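Local atomic coordinates of UDP-N-Acetylglucosamine 2-Epimerase (Thermus thermophilus, PDB entry 1V4V), a protein that probably interconverts UDP-N-acetylglucosamine and UDP-N-acetylmannosamine by epimerising the sugar at C2, working as a homodimer of two-domain subunits. Residues Ala77-Leu80 with Pro81-Arg85; Glu307-Ala311 with Gly312-Leu316; Arg190-Glu193 with Gly194-Glu197; Arg326-Lys329 with Gly330-Asn334; Pro241-Arg244 with Glu245-Pro249. One frame throughout, in Å; residues are numbered along the deposited sequence.

Contact 1 (Ala77-Leu80 with Pro81-Arg85)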
loop_
_atom_site.group_PDB
_atom_site.type_symbol
_atom_site.label_atom_id
_atom_site.label_comp_id
_atom_site.label_asym_id
_atom_site.label_seq_id
_atom_site.Cartn_x
_atom_site.Cartn_y
_atom_site.Cartn_z
ATOM N N ALA A 77 -12.965 -4.380 6.760
ATOM C CA ALA A 77 -12.961 -5.303 7.886
ATOM C C ALA A 77 -13.732 -6.577 7.544
ATOM O O ALA A 77 -13.384 -7.662 8.005
ATOM C CB ALA A 77 -13.573 -4.635 9.109
ATOM N N ARG A 78 -14.777 -6.429 6.739
ATOM C CA ARG A 78 -15.608 -7.562 6.325
ATOM C C ARG A 78 -14.863 -8.473 5.348
ATOM O O ARG A 78 -15.007 -9.697 5.378
ATOM C CB ARG A 78 -16.892 -7.044 5.663
ATOM C CG ARG A 78 -17.780 -8.127 5.063
ATOM C CD ARG A 78 -19.055 -8.303 5.863
ATOM N NE ARG A 78 -19.851 -9.429 5.383
ATOM C CZ ARG A 78 -20.908 -9.919 6.022
ATOM N NH1 ARG A 78 -21.300 -9.382 7.170
ATOM N NH2 ARG A 78 -21.566 -10.954 5.520
ATOM N N ILE A 79 -14.058 -7.866 4.484
ATOM C CA ILE A 79 -13.304 -8.610 3.484
ATOM C C ILE A 79 -12.033 -9.294 3.980
ATOM O O ILE A 79 -11.796 -10.462 3.695
ATOM C CB ILE A 79 -12.891 -7.683 2.312
ATOM C CG1 ILE A 79 -14.133 -7.152 1.596
ATOM C CG2 ILE A 79 -11.942 -8.414 1.364
ATOM C CD1 ILE A 79 -15.015 -8.231 0.973
ATOM N N LEU A 80 -11.216 -8.560 4.726
ATOM C CA LEU A 80 -9.929 -9.065 5.183
ATOM C C LEU A 80 -9.819 -10.480 5.767
ATOM O O LEU A 80 -9.059 -11.298 5.254
ATOM C CB LEU A 80 -9.303 -8.066 6.164
ATOM C CG LEU A 80 -7.828 -8.305 6.494
ATOM C CD1 LEU A 80 -7.001 -8.241 5.211
ATOM C CD2 LEU A 80 -7.344 -7.244 7.485
ATOM N N PRO A 81 -10.572 -10.786 6.837
ATOM C CA PRO A 81 -10.483 -12.125 7.434
ATOM C C PRO A 81 -10.907 -13.270 6.526
ATOM O O PRO A 81 -10.200 -14.269 6.403
ATOM C CB PRO A 81 -11.378 -12.020 8.671
ATOM C CG PRO A 81 -11.368 -10.543 8.989
ATOM C CD PRO A 81 -11.487 -9.936 7.612
ATOM N N GLN A 82 -12.072 -13.139 5.907
ATOM C CA GLN A 82 -12.554 -14.203 5.043
ATOM C C GLN A 82 -11.690 -14.366 3.799
ATOM O O GLN A 82 -11.621 -15.452 3.237
ATOM C CB GLN A 82 -14.015 -13.964 4.657
ATOM C CG GLN A 82 -14.270 -12.739 3.810
ATOM C CD GLN A 82 -15.721 -12.647 3.386
ATOM O OE1 GLN A 82 -16.307 -13.630 2.920
ATOM N NE2 GLN A 82 -16.310 -11.469 3.539
ATOM N N ALA A 83 -11.030 -13.290 3.367
ATOM C CA ALA A 83 -10.157 -13.377 2.195
ATOM C C ALA A 83 -8.903 -14.162 2.571
ATOM O O ALA A 83 -8.443 -15.020 1.814
ATOM C CB ALA A 83 -9.770 -11.981 1.705
ATOM N N ALA A 84 -8.346 -13.863 3.742
ATOM C CA ALA A 84 -7.150 -14.554 4.214
ATOM C C ALA A 84 -7.423 -16.050 4.342
ATOM O O ALA A 84 -6.602 -16.876 3.944
ATOM C CB ALA A 84 -6.719 -13.996 5.567
ATOM N N ARG A 85 -8.578 -16.384 4.912
ATOM C CA ARG A 85 -8.959 -17.781 5.102
ATOM C C ARG A 85 -9.178 -18.487 3.770
ATOM O O ARG A 85 -8.750 -19.629 3.586
ATOM C CB ARG A 85 -10.229 -17.881 5.956
ATOM C CG ARG A 85 -10.667 -19.322 6.226
ATOM C CD ARG A 85 -11.703 -19.426 7.340
ATOM N NE ARG A 85 -12.872 -18.585 7.107
ATOM C CZ ARG A 85 -13.020 -17.355 7.594
ATOM N NH1 ARG A 85 -12.073 -16.816 8.349
ATOM N NH2 ARG A 85 -14.115 -16.663 7.324
HETATM O O HOH W 1 -14.412 -11.658 7.208
#
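The carbonyl oxygen of Arg78 is gripped by two donors: Gln82 NE2 at 2.9 Å from Arg78 O, and a water that gives it a hydrogen while accepting one from Gln82 N. The bridging water stands where a direct backbone bond from Gln82 N would be expected in an unbroken helix. The amide reaches back because Gln82 CG sits between its own backbone N and carbonyl carbon (chi1 65°), and NE2 arrives 46° above the carbonyl plane of Arg78. Its other end, OE1, accepts a bond from Asp64 N, so the amide ties the helix to a neighbouring loop. All this surrounds a proline kink in helix 72-89: Pro81 has no N-H to give, and its CD presses to 3.0 Å from Ala77 O. Replacing Gln82 by a leucine would probably cost Arg78 O its amide donor and Asp64 N this acceptor. Beyond the kink the regular pattern resumes, with Ala83 N bonded to Ile79 O at 2.9 Å. On the buried flank Leu80 and Ala83 pack against Ala110 of helix 102-113, while Pro81 meets Ala77 of the second subunit.

Contact 2 (Glu307-Ala311 with Gly312-Leu316)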
loop_
_atom_site.group_PDB
_atom_site.type_symbol
_atom_site.label_atom_id
_atom_site.label_comp_id
_atom_site.label_asym_id
_atom_site.label_seq_id
_atom_site.Cartn_x
_atom_site.Cartn_y
_atom_site.Cartn_z
ATOM N N GLU A 307 -2.709 8.764 -28.660
ATOM C CA GLU A 307 -2.032 7.518 -29.013
ATOM C C GLU A 307 -2.586 6.899 -30.292
ATOM O O GLU A 307 -1.841 6.628 -31.229
ATOM C CB GLU A 307 -2.147 6.488 -27.882
ATOM C CG GLU A 307 -1.962 7.044 -26.487
ATOM C CD GLU A 307 -3.211 7.732 -25.981
ATOM O OE1 GLU A 307 -4.272 7.072 -25.939
ATOM O OE2 GLU A 307 -3.135 8.929 -25.628
ATOM N N GLY A 308 -3.897 6.678 -30.317
ATOM C CA GLY A 308 -4.538 6.077 -31.476
ATOM C C GLY A 308 -4.298 6.810 -32.782
ATOM O O GLY A 308 -3.905 6.206 -33.779
ATOM N N LEU A 309 -4.548 8.114 -32.786
ATOM C CA LEU A 309 -4.344 8.924 -33.980
ATOM C C LEU A 309 -2.880 8.839 -34.403
ATOM O O LEU A 309 -2.567 8.641 -35.579
ATOM C CB LEU A 309 -4.720 10.382 -33.696
ATOM C CG LEU A 309 -4.769 11.331 -34.897
ATOM C CD1 LEU A 309 -5.808 10.842 -35.897
ATOM C CD2 LEU A 309 -5.112 12.735 -34.426
ATOM N N LYS A 310 -1.985 8.984 -33.433
ATOM C CA LYS A 310 -0.550 8.926 -33.695
ATOM C C LYS A 310 -0.138 7.573 -34.277
ATOM O O LYS A 310 0.680 7.506 -35.196
ATOM C CB LYS A 310 0.225 9.189 -32.401
ATOM C CG LYS A 310 1.734 9.052 -32.532
ATOM C CD LYS A 310 2.415 9.199 -31.176
ATOM C CE LYS A 310 3.909 8.917 -31.269
ATOM N NZ LYS A 310 4.578 9.008 -29.937
ATOM N N ALA A 311 -0.714 6.497 -33.747
ATOM C CA ALA A 311 -0.391 5.154 -34.216
ATOM C C ALA A 311 -0.972 4.847 -35.597
ATOM O O ALA A 311 -0.544 3.902 -36.256
ATOM C CB ALA A 311 -0.880 4.117 -33.205
ATOM N N GLY A 312 -1.951 5.638 -36.025
ATOM C CA GLY A 312 -2.555 5.421 -37.331
ATOM C C GLY A 312 -3.581 4.301 -37.349
ATOM O O GLY A 312 -3.788 3.653 -38.376
ATOM N N ILE A 313 -4.233 4.074 -36.213
ATOM C CA ILE A 313 -5.231 3.020 -36.102
ATOM C C ILE A 313 -6.642 3.566 -36.308
ATOM O O ILE A 313 -7.607 2.808 -36.427
ATOM C CB ILE A 313 -5.153 2.331 -34.720
ATOM C CG1 ILE A 313 -5.296 3.372 -33.607
ATOM C CG2 ILE A 313 -3.825 1.596 -34.576
ATOM C CD1 ILE A 313 -5.271 2.782 -32.204
ATOM N N LEU A 314 -6.760 4.888 -36.351
ATOM C CA LEU A 314 -8.061 5.517 -36.544
ATOM C C LEU A 314 -7.925 6.762 -37.402
ATOM O O LEU A 314 -6.837 7.321 -37.542
ATOM C CB LEU A 314 -8.674 5.896 -35.187
ATOM C CG LEU A 314 -7.981 6.993 -34.367
ATOM C CD1 LEU A 314 -8.358 8.367 -34.912
ATOM C CD2 LEU A 314 -8.411 6.888 -32.911
ATOM N N LYS A 315 -9.043 7.192 -37.970
ATOM C CA LYS A 315 -9.075 8.384 -38.801
ATOM C C LYS A 315 -10.227 9.243 -38.300
ATOM O O LYS A 315 -11.303 8.727 -37.997
ATOM C CB LYS A 315 -9.301 7.996 -40.267
ATOM C CG LYS A 315 -9.124 9.136 -41.256
ATOM C CD LYS A 315 -9.244 8.643 -42.694
ATOM C CE LYS A 315 -8.703 9.672 -43.679
ATOM N NZ LYS A 315 -9.389 10.986 -43.555
ATOM N N LEU A 316 -10.004 10.548 -38.189
ATOM C CA LEU A 316 -11.064 11.443 -37.738
ATOM C C LEU A 316 -11.896 11.867 -38.935
ATOM O O LEU A 316 -11.358 12.174 -40.001
ATOM C CB LEU A 316 -10.477 12.680 -37.061
ATOM C CG LEU A 316 -9.896 12.510 -35.655
ATOM C CD1 LEU A 316 -9.240 13.815 -35.223
ATOM C CD2 LEU A 316 -11.003 12.131 -34.674
#
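Gly308 offers a side-chain-free hollow on the last turn of its helix, and Ile313 fills it: CG1 lies 3.5 Å from Gly308 CA and 3.2 Å from Gly308 O, with CD1 also against the CA. Ile313 owes this reach to a CG1 set between its backbone N and carbonyl carbon (chi1 56°). Leu314 comes in beside it, CG 4.0 Å from Gly308 C, and a beta carbon at Gly308 would come tight against both side chains. The next bump is Leu309, whose CD1 meets Leu314 CD1 at 3.7 Å with the two side chains at about a right angle; its other methyl, CD2, faces Leu316 CD1 more loosely at 4.3 Å. The turn between is a Schellman motif ending helix 306-311. Gly312, at positive phi, sends its N back to Leu309 O, and Ile313 N bonds Gly308 O at 3.3 Å, nearly straight at the hydrogen (168°). The chain thus swings from the helix into edge strand 314-316 at 103°, completing a beta-alpha-beta unit begun by strand 296-298. Across the turn Ala311 CB touches Ile313 CG2, and Ile313 and Leu314 both reach Gln286 of helix 283-291.

Contact 3 (Arg190-Glu193 with Gly194-Glu197)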
loop_
_atom_site.group_PDB
_atom_site.type_symbol
_atom_site.label_atom_id
_atom_site.label_comp_id
_atom_site.label_asym_id
_atom_site.label_seq_id
_atom_site.Cartn_x
_atom_site.Cartn_y
_atom_site.Cartn_z
ATOM N N ARG A 190 -20.456 -14.953 -31.140
ATOM C CA ARG A 190 -21.184 -15.260 -32.362
ATOM C C ARG A 190 -21.870 -14.012 -32.891
ATOM O O ARG A 190 -22.475 -13.254 -32.132
ATOM C CB ARG A 190 -22.232 -16.342 -32.106
ATOM C CG ARG A 190 -21.661 -17.739 -31.979
ATOM C CD ARG A 190 -22.757 -18.739 -31.662
ATOM N NE ARG A 190 -23.328 -18.502 -30.340
ATOM C CZ ARG A 190 -24.341 -19.194 -29.828
ATOM N NH1 ARG A 190 -24.904 -20.170 -30.530
ATOM N NH2 ARG A 190 -24.787 -18.916 -28.609
ATOM N N LEU A 191 -21.774 -13.801 -34.197
ATOM C CA LEU A 191 -22.397 -12.641 -34.806
ATOM C C LEU A 191 -23.905 -12.691 -34.646
ATOM O O LEU A 191 -24.479 -13.752 -34.373
ATOM C CB LEU A 191 -22.064 -12.562 -36.297
ATOM C CG LEU A 191 -20.657 -12.131 -36.706
ATOM C CD1 LEU A 191 -19.810 -13.359 -36.980
ATOM C CD2 LEU A 191 -20.740 -11.275 -37.957
ATOM N N PRO A 192 -24.568 -11.534 -34.793
ATOM C CA PRO A 192 -26.024 -11.461 -34.674
ATOM C C PRO A 192 -26.626 -12.422 -35.689
ATOM O O PRO A 192 -26.007 -12.717 -36.710
ATOM C CB PRO A 192 -26.320 -10.004 -35.011
ATOM C CG PRO A 192 -25.120 -9.298 -34.460
ATOM C CD PRO A 192 -23.984 -10.185 -34.920
ATOM N N GLU A 193 -27.831 -12.906 -35.406
ATOM C CA GLU A 193 -28.510 -13.847 -36.289
ATOM C C GLU A 193 -29.188 -13.189 -37.483
ATOM O O GLU A 193 -29.607 -12.038 -37.414
ATOM C CB GLU A 193 -29.572 -14.628 -35.506
ATOM C CG GLU A 193 -29.038 -15.601 -34.471
ATOM C CD GLU A 193 -28.429 -16.841 -35.095
ATOM O OE1 GLU A 193 -28.228 -17.835 -34.362
ATOM O OE2 GLU A 193 -28.147 -16.822 -36.311
ATOM N N GLY A 194 -29.288 -13.943 -38.573
ATOM C CA GLY A 194 -29.959 -13.470 -39.774
ATOM C C GLY A 194 -29.386 -12.313 -40.567
ATOM O O GLY A 194 -30.110 -11.686 -41.341
ATOM N N LEU A 195 -28.104 -12.018 -40.391
ATOM C CA LEU A 195 -27.500 -10.922 -41.139
ATOM C C LEU A 195 -27.358 -11.295 -42.606
ATOM O O LEU A 195 -27.231 -12.471 -42.948
ATOM C CB LEU A 195 -26.110 -10.587 -40.588
ATOM C CG LEU A 195 -26.008 -9.928 -39.214
ATOM C CD1 LEU A 195 -24.539 -9.718 -38.872
ATOM C CD2 LEU A 195 -26.759 -8.598 -39.224
ATOM N N PRO A 196 -27.399 -10.297 -43.496
ATOM C CA PRO A 196 -27.254 -10.584 -44.926
ATOM C C PRO A 196 -25.792 -10.967 -45.140
ATOM O O PRO A 196 -24.973 -10.801 -44.240
ATOM C CB PRO A 196 -27.577 -9.244 -45.583
ATOM C CG PRO A 196 -28.477 -8.567 -44.588
ATOM C CD PRO A 196 -27.817 -8.902 -43.278
ATOM N N GLU A 197 -25.469 -11.478 -46.320
ATOM C CA GLU A 197 -24.094 -11.838 -46.634
ATOM C C GLU A 197 -23.245 -10.562 -46.585
ATOM O O GLU A 197 -23.707 -9.499 -46.988
ATOM C CB GLU A 197 -24.032 -12.462 -48.035
ATOM C CG GLU A 197 -22.648 -12.529 -48.647
ATOM C CD GLU A 197 -22.656 -13.179 -50.024
ATOM O OE1 GLU A 197 -22.496 -14.412 -50.102
ATOM O OE2 GLU A 197 -22.834 -12.455 -51.026
HETATM O O HOH W 2 -25.838 -13.693 -39.379
HETATM O O HOH W 3 -28.752 -16.446 -39.569
#
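Leu195 turns its CD1 methyl back toward Pro192, meeting the CD atom of the proline ring at 4.0 Å, so that the leucine branch crosses the ring at a slant. The same methyl lies 4.2 Å from Leu191 CD2, and the three residues make a small apolar cluster. Leu195 CG is set beside the backbone N and opposite the carbonyl carbon (chi1 -70°), which also carries CG to 3.7 Å from Pro192 O. Glu193 turns its side chain away from this cluster: its chain bends at chi2 (-73°), bringing OE2 round to 3.8 Å from Gly194 N.

Between the arms of the turn no direct hydrogen bond forms, and water makes the links instead. One water donates to Pro192 O at 2.8 Å and accepts from Leu195 N at 3.0 Å, joining backbone atoms three residues apart. A second accepts from Gly194 N at 2.7 Å and gives a weak bond to Glu193 OE2. Gly194 takes a positive phi (66°), where a beta carbon would clash with Glu193 O.

This is a surface loop joining helix 177-188 to strand 200-203, the strand at the heart of the six-stranded parallel sheet. Leu195 rests on Val258 and Pro192 on Leu260, both of edge strand 257-260, while Leu191 packs on Leu271 of helix 265-273.

Contact 4 (Arg326-Lys329 with Gly330-Asn334)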
loop_
_atom_site.group_PDB
_atom_site.type_symbol
_atom_site.label_atom_id
_atom_site.label_comp_id
_atom_site.label_asym_id
_atom_site.label_seq_id
_atom_site.Cartn_x
_atom_site.Cartn_y
_atom_site.Cartn_z
ATOM N N ARG A 326 -17.689 12.407 -47.173
ATOM C CA ARG A 326 -16.460 12.418 -47.962
ATOM C C ARG A 326 -15.376 11.514 -47.383
ATOM O O ARG A 326 -14.742 10.743 -48.109
ATOM C CB ARG A 326 -15.920 13.846 -48.086
ATOM C CG ARG A 326 -16.806 14.772 -48.909
ATOM C CD ARG A 326 -16.149 16.142 -49.097
ATOM N NE ARG A 326 -17.061 17.090 -49.729
ATOM C CZ ARG A 326 -16.728 18.332 -50.069
ATOM N NH1 ARG A 326 -15.501 18.777 -49.838
ATOM N NH2 ARG A 326 -17.623 19.129 -50.639
ATOM N N VAL A 327 -15.164 11.602 -46.076
ATOM C CA VAL A 327 -14.134 10.794 -45.426
ATOM C C VAL A 327 -14.439 9.300 -45.459
ATOM O O VAL A 327 -13.582 8.487 -45.804
ATOM C CB VAL A 327 -13.928 11.244 -43.963
ATOM C CG1 VAL A 327 -13.033 10.260 -43.223
ATOM C CG2 VAL A 327 -13.298 12.642 -43.948
ATOM N N VAL A 328 -15.658 8.930 -45.095
ATOM C CA VAL A 328 -16.010 7.516 -45.082
ATOM C C VAL A 328 -16.016 6.932 -46.495
ATOM O O VAL A 328 -15.498 5.837 -46.727
ATOM C CB VAL A 328 -17.377 7.303 -44.393
ATOM C CG1 VAL A 328 -17.776 5.833 -44.443
ATOM C CG2 VAL A 328 -17.281 7.762 -42.933
ATOM N N LYS A 329 -16.591 7.659 -47.444
ATOM C CA LYS A 329 -16.628 7.164 -48.818
ATOM C C LYS A 329 -15.196 7.042 -49.351
ATOM O O LYS A 329 -14.841 6.050 -49.985
ATOM C CB LYS A 329 -17.446 8.106 -49.709
ATOM C CG LYS A 329 -17.463 7.703 -51.187
ATOM C CD LYS A 329 -18.384 8.619 -51.992
ATOM C CE LYS A 329 -18.445 8.210 -53.460
ATOM N NZ LYS A 329 -17.140 8.383 -54.152
ATOM N N GLY A 330 -14.376 8.051 -49.079
ATOM C CA GLY A 330 -12.995 8.025 -49.539
ATOM C C GLY A 330 -12.214 6.846 -48.984
ATOM O O GLY A 330 -11.461 6.187 -49.704
ATOM N N LEU A 331 -12.398 6.569 -47.698
ATOM C CA LEU A 331 -11.700 5.464 -47.050
ATOM C C LEU A 331 -12.152 4.109 -47.601
ATOM O O LEU A 331 -11.329 3.234 -47.865
ATOM C CB LEU A 331 -11.934 5.511 -45.536
ATOM C CG LEU A 331 -11.189 4.444 -44.727
ATOM C CD1 LEU A 331 -9.694 4.603 -44.938
ATOM C CD2 LEU A 331 -11.534 4.574 -43.253
ATOM N N LEU A 332 -13.457 3.936 -47.776
ATOM C CA LEU A 332 -13.980 2.676 -48.298
ATOM C C LEU A 332 -13.502 2.414 -49.723
ATOM O O LEU A 332 -13.494 1.268 -50.179
ATOM C CB LEU A 332 -15.514 2.663 -48.229
ATOM C CG LEU A 332 -16.061 2.490 -46.803
ATOM C CD1 LEU A 332 -17.571 2.704 -46.775
ATOM C CD2 LEU A 332 -15.699 1.107 -46.290
ATOM N N GLU A 333 -13.097 3.471 -50.423
ATOM C CA GLU A 333 -12.589 3.321 -51.784
ATOM C C GLU A 333 -11.059 3.409 -51.839
ATOM O O GLU A 333 -10.473 3.609 -52.904
ATOM C CB GLU A 333 -13.242 4.367 -52.699
ATOM C CG GLU A 333 -14.696 4.009 -52.997
ATOM C CD GLU A 333 -15.455 5.060 -53.790
ATOM O OE1 GLU A 333 -16.497 4.696 -54.378
ATOM O OE2 GLU A 333 -15.033 6.237 -53.820
ATOM N N ASN A 334 -10.417 3.245 -50.684
ATOM C CA ASN A 334 -8.958 3.297 -50.594
ATOM C C ASN A 334 -8.512 2.048 -49.835
ATOM O O ASN A 334 -8.220 2.100 -48.632
ATOM C CB ASN A 334 -8.505 4.553 -49.836
ATOM C CG ASN A 334 -7.027 4.870 -50.050
ATOM O OD1 ASN A 334 -6.187 3.974 -50.105
ATOM N ND2 ASN A 334 -6.708 6.156 -50.164
#
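Lys329 runs extended from its backbone, CG opposite the N (chi1 176°), and bends only at its last torsion (chi4 -66°), which swings NZ toward Glu333 one turn on. Glu333 answers with CG opposite its carbonyl carbon and an extended chain beyond. The two side chains meet at a slant in a salt bridge, Lys329 NZ to Glu333 OE2 at 3.0 Å; the ammonium approaches on the syn side of that oxygen, 26° out of the carboxylate plane. With Lys329 replaced by an alanine, the Glu333 carboxylate would probably lose this charge partner and be less restrained in its rotation. The pair lies at the surface, and both residues touch Phe228.

The bridge spans the last turn of helix 321-332. Bonds from Gly330 N to Arg326 O (2.9 Å) and from Leu332 N to Val328 O (3.0 Å) keep the regular alpha pattern; the one from Glu333 N to Lys329 O is weak, as Glu333 leaves helical angles. Asn334 then serves as N-cap of helix 335-343, its OD1 accepting from Glu337 N. On another flank of the helix Val328 and Leu332 lie side by side and point the same way, Val328 CG1 to Leu332 CD1 3.9 Å. Val328 and Leu331 seat the helix on Val297 of strand 296-298, and Leu331 also packs on Leu338 and Met341.

Contact 5 (Pro241-Arg244 with Glu245-Pro249)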
loop_
_atom_site.group_PDB
_atom_site.type_symbol
_atom_site.label_atom_id
_atom_site.label_comp_id
_atom_site.label_asym_id
_atom_site.label_seq_id
_atom_site.Cartn_x
_atom_site.Cartn_y
_atom_site.Cartn_z
ATOM N N PRO A 241 -34.349 6.585 -26.044
ATOM C CA PRO A 241 -35.355 7.084 -26.987
ATOM C C PRO A 241 -34.867 8.291 -27.793
ATOM O O PRO A 241 -35.218 8.443 -28.962
ATOM C CB PRO A 241 -36.534 7.434 -26.080
ATOM C CG PRO A 241 -36.409 6.422 -24.978
ATOM C CD PRO A 241 -34.923 6.441 -24.693
ATOM N N VAL A 242 -34.068 9.146 -27.161
ATOM C CA VAL A 242 -33.537 10.337 -27.824
ATOM C C VAL A 242 -32.724 9.941 -29.056
ATOM O O VAL A 242 -32.795 10.588 -30.107
ATOM C CB VAL A 242 -32.622 11.146 -26.878
ATOM C CG1 VAL A 242 -32.177 12.429 -27.559
ATOM C CG2 VAL A 242 -33.353 11.450 -25.581
ATOM N N VAL A 243 -31.950 8.871 -28.911
ATOM C CA VAL A 243 -31.119 8.358 -29.993
ATOM C C VAL A 243 -31.977 7.758 -31.101
ATOM O O VAL A 243 -31.773 8.037 -32.282
ATOM C CB VAL A 243 -30.164 7.262 -29.479
ATOM C CG1 VAL A 243 -29.387 6.647 -30.641
ATOM C CG2 VAL A 243 -29.212 7.846 -28.449
ATOM N N ARG A 244 -32.945 6.932 -30.713
ATOM C CA ARG A 244 -33.808 6.281 -31.685
ATOM C C ARG A 244 -34.720 7.233 -32.434
ATOM O O ARG A 244 -34.974 7.047 -33.618
ATOM C CB ARG A 244 -34.611 5.178 -30.993
ATOM C CG ARG A 244 -33.691 4.178 -30.311
ATOM C CD ARG A 244 -34.294 2.807 -30.202
ATOM N NE ARG A 244 -33.258 1.812 -29.949
ATOM C CZ ARG A 244 -33.455 0.501 -30.018
ATOM N NH1 ARG A 244 -34.655 0.028 -30.330
ATOM N NH2 ARG A 244 -32.452 -0.334 -29.787
ATOM N N GLU A 245 -35.211 8.267 -31.760
ATOM C CA GLU A 245 -36.076 9.224 -32.438
ATOM C C GLU A 245 -35.305 9.925 -33.545
ATOM O O GLU A 245 -35.878 10.351 -34.548
ATOM C CB GLU A 245 -36.606 10.262 -31.450
ATOM C CG GLU A 245 -37.869 9.822 -30.738
ATOM C CD GLU A 245 -38.337 10.841 -29.730
ATOM O OE1 GLU A 245 -37.670 10.981 -28.681
ATOM O OE2 GLU A 245 -39.360 11.506 -29.997
ATOM N N ALA A 246 -33.995 10.038 -33.356
ATOM C CA ALA A 246 -33.143 10.697 -34.334
ATOM C C ALA A 246 -32.728 9.784 -35.482
ATOM O O ALA A 246 -32.825 10.164 -36.646
ATOM C CB ALA A 246 -31.894 11.250 -33.644
ATOM N N VAL A 247 -32.273 8.578 -35.158
ATOM C CA VAL A 247 -31.788 7.661 -36.191
ATOM C C VAL A 247 -32.799 6.767 -36.909
ATOM O O VAL A 247 -32.669 6.529 -38.110
ATOM C CB VAL A 247 -30.642 6.784 -35.631
ATOM C CG1 VAL A 247 -29.562 7.681 -35.057
ATOM C CG2 VAL A 247 -31.160 5.844 -34.556
ATOM N N PHE A 248 -33.804 6.271 -36.197
ATOM C CA PHE A 248 -34.798 5.405 -36.831
ATOM C C PHE A 248 -35.480 5.996 -38.067
ATOM O O PHE A 248 -35.531 5.355 -39.116
ATOM C CB PHE A 248 -35.851 4.981 -35.798
ATOM C CG PHE A 248 -35.502 3.721 -35.059
ATOM C CD1 PHE A 248 -34.192 3.454 -34.683
ATOM C CD2 PHE A 248 -36.491 2.800 -34.728
ATOM C CE1 PHE A 248 -33.868 2.288 -33.991
ATOM C CE2 PHE A 248 -36.178 1.630 -34.037
ATOM C CZ PHE A 248 -34.866 1.375 -33.667
ATOM N N PRO A 249 -36.013 7.225 -37.971
ATOM C CA PRO A 249 -36.673 7.805 -39.146
ATOM C C PRO A 249 -35.779 7.950 -40.379
ATOM O O PRO A 249 -36.263 7.968 -41.516
ATOM C CB PRO A 249 -37.186 9.150 -38.624
ATOM C CG PRO A 249 -36.221 9.484 -37.533
ATOM C CD PRO A 249 -36.054 8.159 -36.834
#
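Arg244 lays its side chain alongside Phe248, one turn later on helix 241-251, the helical link of a beta-alpha-beta unit between strands 232-236 and 257-260. The two point the same way. Arg244 CB lies over one face of the phenyl ring, offset toward its rim, and the chain then runs outward along the ring, with CD 3.8 Å from Phe248 CZ. At the far end the guanidinium is inclined 30° to the ring, NH1 coming to 3.6 Å from Phe248 CZ. An extended path from CG to NE, with CG opposite the carbonyl carbon (chi1 -57°), keeps the chain as far as the guanidinium carbon and NH1 beside the ring.

The arginine's polar end is held elsewhere: NH2 forms a salt bridge with Asp261 and a hydrogen bond to Val237 O, and NE bonds His238 O. These ties to the loops after the two flanking strands fix how the guanidinium is turned against the ring. Phe248 has a second cationic neighbour, Lys252, in a cation-pi contact.

Glu245 uses its aliphatic part, CB resting 3.4 Å from Pro241 O, the oxygen that its own N also bonds at 2.8 Å. On the flank facing helix 214-227, Val243 and Ala246 pack on Leu214. Pro249, lacking an N-H, kinks the helix; its CD sits 3.6 Å from Arg244 O, which Phe248 N bonds at 2.9 Å.

The five contacts divide between the two parallel-sheet domains of this GT-B-type fold. Contact 1 stands alone beside the seven-stranded sheet and at the subunit interface, its centre 45 Å from that of contact 2 and 57 Å from that of contact 4. Contacts 2 to 5 belong to the domain built on the six-stranded sheet. Contacts 2 and 4 follow each other in the chain and touch, Val327 CG1 lying 3.7 Å from Lys315 NZ. Contacts 3 and 5 lie near the other edge strand, 257-260, with nearest atoms about 12 Å apart. In GT-B enzymes the nucleotide sugar generally binds in the cleft between the domains; no residue of these contacts is assigned to it.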